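Local structure of probable FAD-dependent oxidoreductase PA4991 (Pseudomonas aeruginosa PAO1, 5EZ7) at residues A[19-24]-A[349-354]. The protein binds one FAD per subunit and probably acts as an oxidoreductase, although its physiological substrate is unknown. Residues are numbered along the deposited sequence; the frame is centred on the assembly and turned at random.
Sequences GLWLNA and LAPDFA
W21 lies against the first turn of helix 350-364 and makes most of this buried, apolar contact. W21 CB meets A350 CB at 4.2 Å. CG stands anti to the backbone N (chi1 -174°), which brings one indole face against P351. W21 CD1 reaches A354 CB, 3.8 Å away and near the ring plane, so the methyl sits at the indole edge. NE1 lies close to P351 CA and gives a weak hydrogen bond to E88 OE1. P351 CA makes a CH-pi contact with the five-membered ring of W21, 4.0 Å from its centroid and 28° off the normal. Further out, CE2 meets P351 CG, and W21 CZ2 packs on P351 CG at 3.7 Å. The tip, CH2, also touches P351 CG.

L22 packs beside W21. L22 CD1 lies 4.0 Å from A354 CA, while L22 CD2 approaches F353 CE2 at 4.2 Å. The small side chain of A354 lets the backbones come close, with L22 CA and A354 CA 4.7 Å apart.

The axes of segments 19-24 and 350-354 approach to 8.6 Å and cross at -51°. G14, G16 and G19 are consistent with a Rossmann-type GxGxxG motif. F353 touches A18, an FAD-binding residue. L347 and A348, just before helix 350-364, also bind FAD. Helix 75-82 packs on W21 and P351, and helix 157-168 on L20, N23 and A24. Helices 17-28 and 350-364 follow strands 10-13 and 339-343 of one mixed sheet.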
loop_
_atom_site.group_PDB
_atom_site.type_symbol
_atom_site.label_atom_id
_atom_site.label_comp_id
_atom_site.label_asym_id
_atom_site.label_seq_id
_atom_site.Cartn_x
_atom_site.Cartn_y
_atom_site.Cartn_z
ATOM N N GLY A 19 4.326 7.457 1.138
ATOM C CA GLY A 19 4.539 8.769 1.733
ATOM C C GLY A 19 4.561 8.758 3.253
ATOM O O GLY A 19 5.297 9.495 3.885
ATOM N N LEU A 20 3.720 7.926 3.841
ATOM C CA LEU A 20 3.586 7.879 5.278
ATOM C C LEU A 20 4.768 7.150 5.891
ATOM O O LEU A 20 5.219 7.500 6.958
ATOM C CB LEU A 20 2.270 7.211 5.677
ATOM C CG LEU A 20 0.973 8.035 5.661
ATOM C CD1 LEU A 20 -0.242 7.121 5.881
ATOM C CD2 LEU A 20 0.978 9.125 6.738
ATOM N N TRP A 21 5.249 6.125 5.214
ATOM C CA TRP A 21 6.344 5.332 5.732
ATOM C C TRP A 21 7.551 6.183 5.664
ATOM O O TRP A 21 8.221 6.351 6.645
ATOM C CB TRP A 21 6.553 4.032 4.944
ATOM C CG TRP A 21 7.574 3.149 5.556
ATOM C CD1 TRP A 21 8.910 3.335 5.553
ATOM C CD2 TRP A 21 7.333 1.951 6.303
ATOM N NE1 TRP A 21 9.526 2.328 6.260
ATOM C CE2 TRP A 21 8.579 1.450 6.698
ATOM C CE3 TRP A 21 6.174 1.248 6.672
ATOM C CZ2 TRP A 21 8.713 0.286 7.457
ATOM C CZ3 TRP A 21 6.310 0.083 7.411
ATOM C CH2 TRP A 21 7.570 -0.394 7.791
ATOM N N LEU A 22 7.803 6.769 4.500
ATOM C CA LEU A 22 8.931 7.705 4.333
ATOM C C LEU A 22 8.859 8.824 5.338
ATOM O O LEU A 22 9.870 9.197 5.921
ATOM C CB LEU A 22 8.923 8.323 2.941
ATOM C CG LEU A 22 9.903 9.492 2.659
ATOM C CD1 LEU A 22 11.355 9.010 2.751
ATOM C CD2 LEU A 22 9.611 10.125 1.292
ATOM N N ASN A 23 7.682 9.393 5.513
ATOM C CA ASN A 23 7.556 10.485 6.481
ATOM C C ASN A 23 8.005 10.025 7.866
ATOM O O ASN A 23 8.707 10.725 8.569
ATOM C CB ASN A 23 6.118 10.988 6.518
ATOM C CG ASN A 23 5.949 12.285 7.305
ATOM O OD1 ASN A 23 6.705 13.238 7.104
ATOM N ND2 ASN A 23 4.930 12.347 8.155
ATOM N N ALA A 24 7.596 8.827 8.257
ATOM C CA ALA A 24 7.913 8.343 9.568
ATOM C C ALA A 24 9.434 8.110 9.744
ATOM O O ALA A 24 9.990 8.450 10.779
ATOM C CB ALA A 24 7.131 7.079 9.830
ATOM N N LEU A 349 7.105 -3.057 -0.368
ATOM C CA LEU A 349 8.347 -2.368 -0.743
ATOM C C LEU A 349 8.388 -0.879 -0.328
ATOM O O LEU A 349 9.272 -0.125 -0.747
ATOM C CB LEU A 349 8.531 -2.510 -2.272
ATOM C CG LEU A 349 9.024 -3.858 -2.816
ATOM C CD1 LEU A 349 8.920 -3.919 -4.346
ATOM C CD2 LEU A 349 10.464 -4.088 -2.447
ATOM N N ALA A 350 7.435 -0.449 0.485
ATOM C CA ALA A 350 7.456 0.923 0.968
ATOM C C ALA A 350 8.732 1.232 1.740
ATOM O O ALA A 350 9.269 2.305 1.572
ATOM C CB ALA A 350 6.252 1.237 1.813
ATOM N N PRO A 351 9.249 0.288 2.553
ATOM C CA PRO A 351 10.525 0.584 3.206
ATOM C C PRO A 351 11.750 0.713 2.247
ATOM O O PRO A 351 12.756 1.325 2.611
ATOM C CB PRO A 351 10.712 -0.600 4.181
ATOM C CG PRO A 351 9.417 -1.334 4.211
ATOM C CD PRO A 351 8.754 -1.050 2.910
ATOM N N ASP A 352 11.674 0.104 1.069
ATOM C CA ASP A 352 12.709 0.220 0.050
ATOM C C ASP A 352 12.592 1.592 -0.622
ATOM O O ASP A 352 13.599 2.209 -0.979
ATOM C CB ASP A 352 12.611 -0.938 -0.974
ATOM C CG ASP A 352 13.745 -0.917 -1.991
ATOM O OD1 ASP A 352 14.914 -1.136 -1.576
ATOM O OD2 ASP A 352 13.492 -0.654 -3.202
ATOM N N PHE A 353 11.369 2.080 -0.767
ATOM C CA PHE A 353 11.131 3.428 -1.317
ATOM C C PHE A 353 11.741 4.481 -0.408
ATOM O O PHE A 353 12.518 5.304 -0.884
ATOM C CB PHE A 353 9.642 3.686 -1.562
ATOM C CG PHE A 353 9.324 5.072 -2.055
ATOM C CD1 PHE A 353 9.514 5.417 -3.393
ATOM C CD2 PHE A 353 8.813 6.032 -1.199
ATOM C CE1 PHE A 353 9.218 6.684 -3.861
ATOM C CE2 PHE A 353 8.505 7.309 -1.663
ATOM C CZ PHE A 353 8.722 7.635 -2.987
ATOM N N ALA A 354 11.431 4.412 0.889
ATOM C CA ALA A 354 12.116 5.197 1.904
ATOM C C ALA A 354 13.654 5.114 1.832
ATOM O O ALA A 354 14.301 6.135 1.798
ATOM C CB ALA A 354 11.602 4.865 3.302
#